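PDB 2YZQ: putative uncharacterized protein PH1780 from Pyrococcus horikoshii, which is of uncharacterised function but binds S-adenosylmethionine through two of its four CBS domains, which probably lets it sense that or a related adenosyl ligand. Local coordinates for residues 169-181 and 222-234. Numbering follows the deposited sequence.
Sequences LVGIVDETDLLRD and PVAEIMTRDVIVA. With SAM (S-adenosylmethionine), chain B.
Ile172 and Thr228 form a single antiparallel bridge, a hydrogen-bonded pair: Thr228 N reaches Ile172 O at 2.9 Å, and Ile172 N bonds Thr228 O. Packing is tight beside it, where Val231 CG2 presses on Gly171 CA at 3.4 Å; a side chain at that glycine would hit Met227 SD and Thr228 O. Val173 CG1 meets Val223 CG2 at 3.8 Å, and Ile226 CD1 touches both Val173 CG2 and Leu178 CD2. Packing is looser at Leu169, whose CD2 meets Val233 CG1 at 4.0 Å.

The solvent side, exposed but firmly bonded, belongs to Arg180. Its chain runs extended from CG to NE, letting NH1 bond Ile226 O (2.8 Å) from above the carbonyl plane while NH1 and NH2 both grip Thr228 OG1. Asp177 OD1 lies over one guanidinium face, a purely electrostatic salt bridge, and accepts a hydrogen bond from S-adenosylmethionine O3' at 2.6 Å; OD2 accepts one from O2'. Thr228 OG1, beside the backbone N (chi1 -65°), donates to O2' (2.8 Å). A valine here would probably leave O2' without this donor and the guanidinium less firmly held, NH2 losing its Thr228 partner and NH1 keeping Ile226 O. Ile232 N donates to adenine N1 at 2.7 Å, and Ile232 O accepts from N6.

Two CBS domains thus share the ligand: strand 159-163 pairs with 169-174, helix 145-153 covers Leu178, Val223 and Ile226, and strand 254-259 packs against Leu169, Ile172, Val231 and Val233.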
ATOM      1  N   LEU A 169      13.771  -6.581  16.555  1.00 12.88           N
ATOM      2  CA  LEU A 169      12.674  -5.691  16.179  1.00 12.88           C
ATOM      3  C   LEU A 169      12.125  -4.975  17.419  1.00 13.37           C
ATOM      4  O   LEU A 169      11.699  -5.627  18.377  1.00 14.66           O
ATOM      5  CB  LEU A 169      11.552  -6.495  15.511  1.00 14.07           C
ATOM      6  CG  LEU A 169      10.326  -5.700  15.055  1.00 12.32           C
ATOM      7  CD1 LEU A 169      10.711  -4.783  13.900  1.00 11.02           C
ATOM      8  CD2 LEU A 169       9.223  -6.659  14.620  1.00 14.44           C
ATOM      9  N   VAL A 170      12.134  -3.643  17.405  1.00 12.76           N
ATOM     10  CA  VAL A 170      11.624  -2.881  18.551  1.00 13.63           C
ATOM     11  C   VAL A 170      10.583  -1.827  18.192  1.00 13.94           C
ATOM     12  O   VAL A 170       9.988  -1.215  19.076  1.00 14.92           O
ATOM     13  CB  VAL A 170      12.761  -2.168  19.332  1.00 13.60           C
ATOM     14  CG1 VAL A 170      13.738  -3.193  19.883  1.00 15.07           C
ATOM     15  CG2 VAL A 170      13.466  -1.155  18.442  1.00 14.80           C
ATOM     16  N   GLY A 171      10.360  -1.608  16.901  1.00 12.32           N
ATOM     17  CA  GLY A 171       9.377  -0.618  16.506  1.00 12.77           C
ATOM     18  C   GLY A 171       9.180  -0.571  15.009  1.00 11.92           C
ATOM     19  O   GLY A 171       9.670  -1.426  14.274  1.00 11.72           O
ATOM     20  N   ILE A 172       8.445   0.436  14.562  1.00 11.54           N
ATOM     21  CA  ILE A 172       8.187   0.601  13.142  1.00 11.95           C
ATOM     22  C   ILE A 172       7.844   2.069  12.937  1.00 13.27           C
ATOM     23  O   ILE A 172       7.324   2.715  13.844  1.00 11.51           O
ATOM     24  CB  ILE A 172       7.040  -0.347  12.696  1.00 12.32           C
ATOM     25  CG1 ILE A 172       6.882  -0.307  11.175  1.00 11.97           C
ATOM     26  CG2 ILE A 172       5.745   0.005  13.428  1.00 12.72           C
ATOM     27  CD1 ILE A 172       6.215  -1.549  10.613  1.00 12.86           C
ATOM     28  N   VAL A 173       8.150   2.609  11.763  1.00 12.03           N
ATOM     29  CA  VAL A 173       7.876   4.019  11.510  1.00 11.87           C
ATOM     30  C   VAL A 173       7.505   4.302  10.059  1.00 13.06           C
ATOM     31  O   VAL A 173       8.023   3.658   9.147  1.00 12.12           O
ATOM     32  CB  VAL A 173       9.114   4.888  11.888  1.00 12.65           C
ATOM     33  CG1 VAL A 173      10.313   4.536  10.993  1.00 12.94           C
ATOM     34  CG2 VAL A 173       8.779   6.364  11.768  1.00 13.31           C
ATOM     35  N   ASP A 174       6.586   5.245   9.855  1.00 12.17           N
ATOM     36  CA  ASP A 174       6.198   5.640   8.506  1.00 12.66           C
ATOM     37  C   ASP A 174       6.053   7.152   8.423  1.00 14.35           C
ATOM     38  O   ASP A 174       6.283   7.863   9.407  1.00 13.89           O
ATOM     39  CB  ASP A 174       4.930   4.902   8.021  1.00 12.91           C
ATOM     40  CG  ASP A 174       3.634   5.442   8.601  1.00 14.25           C
ATOM     41  OD1 ASP A 174       3.647   6.404   9.393  1.00 13.35           O
ATOM     42  OD2 ASP A 174       2.579   4.880   8.238  1.00 14.34           O
ATOM     43  N   GLU A 175       5.702   7.645   7.241  1.00 15.17           N
ATOM     44  CA  GLU A 175       5.580   9.076   7.007  1.00 16.46           C
ATOM     45  C   GLU A 175       4.667   9.805   7.989  1.00 15.58           C
ATOM     46  O   GLU A 175       4.994  10.896   8.452  1.00 16.17           O
ATOM     47  CB  GLU A 175       5.110   9.304   5.566  1.00 20.92           C
ATOM     48  CG  GLU A 175       4.982  10.746   5.140  1.00 30.18           C
ATOM     49  CD  GLU A 175       4.657  10.870   3.663  1.00 31.28           C
ATOM     50  OE1 GLU A 175       3.803  10.093   3.181  1.00 34.60           O
ATOM     51  OE2 GLU A 175       5.249  11.742   2.989  1.00 36.06           O
ATOM     52  N   THR A 176       3.534   9.199   8.319  1.00 15.15           N
ATOM     53  CA  THR A 176       2.593   9.834   9.238  1.00 15.05           C
ATOM     54  C   THR A 176       3.165  10.059  10.634  1.00 15.65           C
ATOM     55  O   THR A 176       2.701  10.940  11.365  1.00 15.60           O
ATOM     56  CB  THR A 176       1.290   9.010   9.368  1.00 17.01           C
ATOM     57  OG1 THR A 176       1.532   7.843  10.163  1.00 14.45           O
ATOM     58  CG2 THR A 176       0.788   8.594   7.993  1.00 16.20           C
ATOM     59  N   ASP A 177       4.174   9.279  11.011  1.00 13.54           N
ATOM     60  CA  ASP A 177       4.773   9.425  12.332  1.00 14.55           C
ATOM     61  C   ASP A 177       5.567  10.715  12.486  1.00 14.73           C
ATOM     62  O   ASP A 177       5.877  11.133  13.599  1.00 15.21           O
ATOM     63  CB  ASP A 177       5.655   8.217  12.654  1.00 15.27           C
ATOM     64  CG  ASP A 177       4.851   6.948  12.805  1.00 16.25           C
ATOM     65  OD1 ASP A 177       3.728   7.025  13.351  1.00 14.97           O
ATOM     66  OD2 ASP A 177       5.332   5.872  12.394  1.00 13.98           O
ATOM     67  N   LEU A 178       5.893  11.352  11.366  1.00 14.63           N
ATOM     68  CA  LEU A 178       6.627  12.607  11.409  1.00 14.99           C
ATOM     69  C   LEU A 178       5.809  13.665  12.145  1.00 14.58           C
ATOM     70  O   LEU A 178       6.368  14.579  12.753  1.00 15.94           O
ATOM     71  CB  LEU A 178       6.931  13.097   9.991  1.00 16.24           C
ATOM     72  CG  LEU A 178       7.992  12.322   9.208  1.00 19.18           C
ATOM     73  CD1 LEU A 178       8.027  12.830   7.777  1.00 18.61           C
ATOM     74  CD2 LEU A 178       9.351  12.493   9.864  1.00 20.27           C
ATOM     75  N   LEU A 179       4.485  13.538  12.087  1.00 15.00           N
ATOM     76  CA  LEU A 179       3.608  14.499  12.751  1.00 15.31           C
ATOM     77  C   LEU A 179       3.640  14.361  14.265  1.00 15.94           C
ATOM     78  O   LEU A 179       2.998  15.138  14.975  1.00 15.11           O
ATOM     79  CB  LEU A 179       2.164  14.358  12.251  1.00 18.31           C
ATOM     80  CG  LEU A 179       1.834  14.911  10.861  1.00 22.87           C
ATOM     81  CD1 LEU A 179       2.669  14.225   9.796  1.00 25.67           C
ATOM     82  CD2 LEU A 179       0.354  14.700  10.586  1.00 24.78           C
ATOM     83  N   ARG A 180       4.374  13.371  14.768  1.00 14.88           N
ATOM     84  CA  ARG A 180       4.483  13.184  16.211  1.00 15.58           C
ATOM     85  C   ARG A 180       5.578  14.085  16.762  1.00 16.68           C
ATOM     86  O   ARG A 180       5.759  14.184  17.977  1.00 18.48           O
ATOM     87  CB  ARG A 180       4.809  11.729  16.550  1.00 14.47           C
ATOM     88  CG  ARG A 180       3.653  10.766  16.383  1.00 13.28           C
ATOM     89  CD  ARG A 180       4.155   9.336  16.499  1.00 14.62           C
ATOM     90  NE  ARG A 180       3.074   8.360  16.477  1.00 14.13           N
ATOM     91  CZ  ARG A 180       3.268   7.048  16.396  1.00 14.15           C
ATOM     92  NH1 ARG A 180       4.502   6.570  16.325  1.00 14.71           N
ATOM     93  NH2 ARG A 180       2.233   6.217  16.394  1.00 15.36           N
ATOM     94  N   ASP A 181       6.315  14.735  15.866  1.00 17.41           N
ATOM     95  CA  ASP A 181       7.392  15.626  16.280  1.00 20.44           C
ATOM     96  C   ASP A 181       6.827  17.013  16.564  1.00 21.39           C
ATOM     97  O   ASP A 181       6.424  17.732  15.650  1.00 19.33           O
ATOM     98  CB  ASP A 181       8.459  15.717  15.189  1.00 23.04           C
ATOM     99  CG  ASP A 181       9.733  16.377  15.679  1.00 26.74           C
ATOM    100  OD1 ASP A 181       9.644  17.420  16.359  1.00 27.37           O
ATOM    101  OD2 ASP A 181      10.825  15.854  15.381  1.00 29.71           O
ATOM    102  N   PRO A 222      16.932  11.129  16.915  1.00 20.09           N
ATOM    103  CA  PRO A 222      16.785   9.699  16.621  1.00 18.38           C
ATOM    104  C   PRO A 222      15.344   9.318  16.280  1.00 17.93           C
ATOM    105  O   PRO A 222      14.394   9.812  16.887  1.00 17.19           O
ATOM    106  CB  PRO A 222      17.269   9.034  17.906  1.00 19.99           C
ATOM    107  CG  PRO A 222      18.311   9.983  18.391  1.00 21.52           C
ATOM    108  CD  PRO A 222      17.629  11.318  18.200  1.00 21.12           C
ATOM    109  N   VAL A 223      15.189   8.429  15.307  1.00 14.89           N
ATOM    110  CA  VAL A 223      13.871   7.994  14.878  1.00 16.00           C
ATOM    111  C   VAL A 223      13.102   7.326  16.022  1.00 16.20           C
ATOM    112  O   VAL A 223      11.877   7.228  15.987  1.00 17.04           O
ATOM    113  CB  VAL A 223      13.985   7.032  13.661  1.00 17.49           C
ATOM    114  CG1 VAL A 223      14.604   5.718  14.086  1.00 18.53           C
ATOM    115  CG2 VAL A 223      12.618   6.819  13.030  1.00 18.20           C
ATOM    116  N   ALA A 224      13.823   6.881  17.045  1.00 15.97           N
ATOM    117  CA  ALA A 224      13.199   6.240  18.194  1.00 16.35           C
ATOM    118  C   ALA A 224      12.169   7.178  18.829  1.00 16.58           C
ATOM    119  O   ALA A 224      11.173   6.726  19.395  1.00 17.47           O
ATOM    120  CB  ALA A 224      14.262   5.862  19.224  1.00 17.93           C
ATOM    121  N   GLU A 225      12.409   8.482  18.718  1.00 16.50           N
ATOM    122  CA  GLU A 225      11.517   9.481  19.300  1.00 18.10           C
ATOM    123  C   GLU A 225      10.138   9.607  18.649  1.00 18.02           C
ATOM    124  O   GLU A 225       9.243  10.225  19.223  1.00 20.54           O
ATOM    125  CB  GLU A 225      12.201  10.855  19.313  1.00 20.68           C
ATOM    126  CG  GLU A 225      13.262  11.004  20.398  1.00 25.20           C
ATOM    127  CD  GLU A 225      13.857  12.402  20.452  1.00 28.37           C
ATOM    128  OE1 GLU A 225      13.111  13.377  20.228  1.00 32.19           O
ATOM    129  OE2 GLU A 225      15.068  12.528  20.733  1.00 32.60           O
ATOM    130  N   ILE A 226       9.955   9.036  17.463  1.00 16.30           N
ATOM    131  CA  ILE A 226       8.650   9.120  16.809  1.00 14.02           C
ATOM    132  C   ILE A 226       8.113   7.765  16.359  1.00 14.08           C
ATOM    133  O   ILE A 226       7.036   7.684  15.776  1.00 14.59           O
ATOM    134  CB  ILE A 226       8.682  10.047  15.570  1.00 15.33           C
ATOM    135  CG1 ILE A 226       9.613   9.463  14.505  1.00 14.55           C
ATOM    136  CG2 ILE A 226       9.125  11.451  15.971  1.00 15.70           C
ATOM    137  CD1 ILE A 226       9.476  10.126  13.144  1.00 15.45           C
ATOM    138  N   MET A 227       8.843   6.699  16.650  1.00 13.66           N
ATOM    139  CA  MET A 227       8.414   5.375  16.211  1.00 13.08           C
ATOM    140  C   MET A 227       7.278   4.756  17.019  1.00 13.50           C
ATOM    141  O   MET A 227       7.034   5.121  18.177  1.00 14.29           O
ATOM    142  CB  MET A 227       9.607   4.417  16.215  1.00 12.93           C
ATOM    143  CG  MET A 227      10.035   3.961  17.607  1.00 13.77           C
ATOM    144  SD  MET A 227      11.425   2.822  17.522  1.00 13.70           S
ATOM    145  CE  MET A 227      11.605   2.364  19.252  1.00 13.71           C
ATOM    146  N   THR A 228       6.575   3.825  16.381  1.00 12.83           N
ATOM    147  CA  THR A 228       5.492   3.085  17.017  1.00 12.15           C
ATOM    148  C   THR A 228       6.175   1.865  17.644  1.00 14.11           C
ATOM    149  O   THR A 228       6.825   1.083  16.945  1.00 12.46           O
ATOM    150  CB  THR A 228       4.454   2.625  15.975  1.00 11.60           C
ATOM    151  OG1 THR A 228       3.818   3.771  15.389  1.00 12.12           O
ATOM    152  CG2 THR A 228       3.411   1.725  16.618  1.00 12.06           C
ATOM    153  N   ARG A 229       6.037   1.701  18.957  1.00 13.78           N
ATOM    154  CA  ARG A 229       6.693   0.594  19.650  1.00 16.61           C
ATOM    155  C   ARG A 229       5.976  -0.748  19.624  1.00 15.68           C
ATOM    156  O   ARG A 229       6.625  -1.799  19.647  1.00 16.18           O
ATOM    157  CB  ARG A 229       6.988   1.001  21.095  1.00 18.67           C
ATOM    158  CG  ARG A 229       7.999   2.132  21.184  1.00 22.42           C
ATOM    159  CD  ARG A 229       8.210   2.612  22.607  1.00 26.87           C
ATOM    160  NE  ARG A 229       9.134   3.743  22.637  1.00 30.29           N
ATOM    161  CZ  ARG A 229      10.447   3.642  22.467  1.00 32.96           C
ATOM    162  NH1 ARG A 229      11.001   2.453  22.261  1.00 35.68           N
ATOM    163  NH2 ARG A 229      11.207   4.728  22.491  1.00 33.71           N
ATOM    164  N   ASP A 230       4.647  -0.727  19.576  1.00 14.26           N
ATOM    165  CA  ASP A 230       3.895  -1.973  19.541  1.00 14.35           C
ATOM    166  C   ASP A 230       3.679  -2.363  18.090  1.00 14.02           C
ATOM    167  O   ASP A 230       2.760  -1.879  17.433  1.00 15.43           O
ATOM    168  CB  ASP A 230       2.552  -1.820  20.255  1.00 17.97           C
ATOM    169  CG  ASP A 230       1.786  -3.126  20.328  1.00 21.89           C
ATOM    170  OD1 ASP A 230       2.436  -4.186  20.428  1.00 25.48           O
ATOM    171  OD2 ASP A 230       0.540  -3.095  20.297  1.00 28.81           O
ATOM    172  N   VAL A 231       4.537  -3.249  17.598  1.00 13.50           N
ATOM    173  CA  VAL A 231       4.476  -3.679  16.209  1.00 12.74           C
ATOM    174  C   VAL A 231       3.554  -4.872  15.979  1.00 12.09           C
ATOM    175  O   VAL A 231       3.622  -5.885  16.689  1.00 13.31           O
ATOM    176  CB  VAL A 231       5.890  -4.034  15.696  1.00 13.08           C
ATOM    177  CG1 VAL A 231       5.881  -4.167  14.184  1.00 13.06           C
ATOM    178  CG2 VAL A 231       6.884  -2.962  16.126  1.00 13.75           C
ATOM    179  N   ILE A 232       2.673  -4.724  14.993  1.00 11.52           N
ATOM    180  CA  ILE A 232       1.743  -5.774  14.610  1.00 12.23           C
ATOM    181  C   ILE A 232       2.516  -6.634  13.619  1.00 12.25           C
ATOM    182  O   ILE A 232       2.902  -6.153  12.550  1.00 12.40           O
ATOM    183  CB  ILE A 232       0.505  -5.190  13.917  1.00 12.78           C
ATOM    184  CG1 ILE A 232      -0.158  -4.157  14.832  1.00 15.00           C
ATOM    185  CG2 ILE A 232      -0.456  -6.311  13.555  1.00 13.23           C
ATOM    186  CD1 ILE A 232      -0.543  -4.703  16.194  1.00 16.03           C
ATOM    187  N   VAL A 233       2.736  -7.896  13.974  1.00 12.55           N
ATOM    188  CA  VAL A 233       3.526  -8.801  13.142  1.00 12.12           C
ATOM    189  C   VAL A 233       2.804  -9.988  12.534  1.00 12.33           C
ATOM    190  O   VAL A 233       1.680 -10.326  12.908  1.00 13.92           O
ATOM    191  CB  VAL A 233       4.734  -9.371  13.944  1.00 10.82           C
ATOM    192  CG1 VAL A 233       5.580  -8.248  14.496  1.00 12.93           C
ATOM    193  CG2 VAL A 233       4.240 -10.246  15.089  1.00 14.45           C
ATOM    194  N   ALA A 234       3.487 -10.618  11.583  1.00 13.23           N
ATOM    195  CA  ALA A 234       2.999 -11.806  10.903  1.00 12.82           C
ATOM    196  C   ALA A 234       4.115 -12.843  10.965  1.00 12.66           C
ATOM    197  O   ALA A 234       5.230 -12.541  11.390  1.00 13.24           O
ATOM    198  CB  ALA A 234       2.669 -11.486   9.447  1.00 11.99           C
TER
HETATM  199  N   SAM B6075      -0.709   5.351   4.730  1.00 21.74           N
HETATM  200  CA  SAM B6075      -1.598   5.495   5.893  1.00 22.95           C
HETATM  201  C   SAM B6075      -1.932   6.961   6.105  1.00 22.98           C
HETATM  202  O   SAM B6075      -2.855   7.278   6.840  1.00 26.70           O
HETATM  203  OXT SAM B6075      -1.282   7.826   5.547  1.00 24.18           O
HETATM  204  CB  SAM B6075      -0.898   4.920   7.132  1.00 20.96           C
HETATM  205  CG  SAM B6075      -1.932   4.613   8.218  1.00 19.17           C
HETATM  206  SD  SAM B6075      -1.160   3.674   9.569  1.00 16.27           S
HETATM  207  CE  SAM B6075      -2.535   3.720  10.768  1.00 17.89           C
HETATM  208  C5' SAM B6075       0.095   4.778  10.258  1.00 14.16           C
HETATM  209  C4' SAM B6075       0.506   4.270  11.642  1.00 13.73           C
HETATM  210  O4' SAM B6075       0.583   2.824  11.630  1.00 14.03           O
HETATM  211  C3' SAM B6075       1.888   4.797  12.052  1.00 13.44           C
HETATM  212  O3' SAM B6075       1.853   5.204  13.430  1.00 14.10           O
HETATM  213  C2' SAM B6075       2.799   3.582  11.830  1.00 12.85           C
HETATM  214  O2' SAM B6075       3.977   3.646  12.642  1.00 12.71           O
HETATM  215  C1' SAM B6075       1.843   2.440  12.205  1.00 12.48           C
HETATM  216  N9  SAM B6075       2.247   1.141  11.662  1.00 12.40           N
HETATM  217  C8  SAM B6075       2.596   0.820  10.371  1.00 13.61           C
HETATM  218  N7  SAM B6075       2.764  -0.473  10.273  1.00 11.74           N
HETATM  219  C5  SAM B6075       2.661  -1.025  11.511  1.00 12.07           C
HETATM  220  C6  SAM B6075       2.824  -2.325  12.068  1.00 12.08           C
HETATM  221  N6  SAM B6075       3.194  -3.394  11.278  1.00 12.11           N
HETATM  222  N1  SAM B6075       2.613  -2.501  13.389  1.00 12.47           N
HETATM  223  C2  SAM B6075       2.310  -1.479  14.198  1.00 12.99           C
HETATM  224  N3  SAM B6075       2.116  -0.253  13.718  1.00 10.75           N
HETATM  225  C4  SAM B6075       2.309   0.017  12.404  1.00 11.23           C
HETATM  226  O   HOH W   1      11.832  13.797  17.713  1.00 36.19           O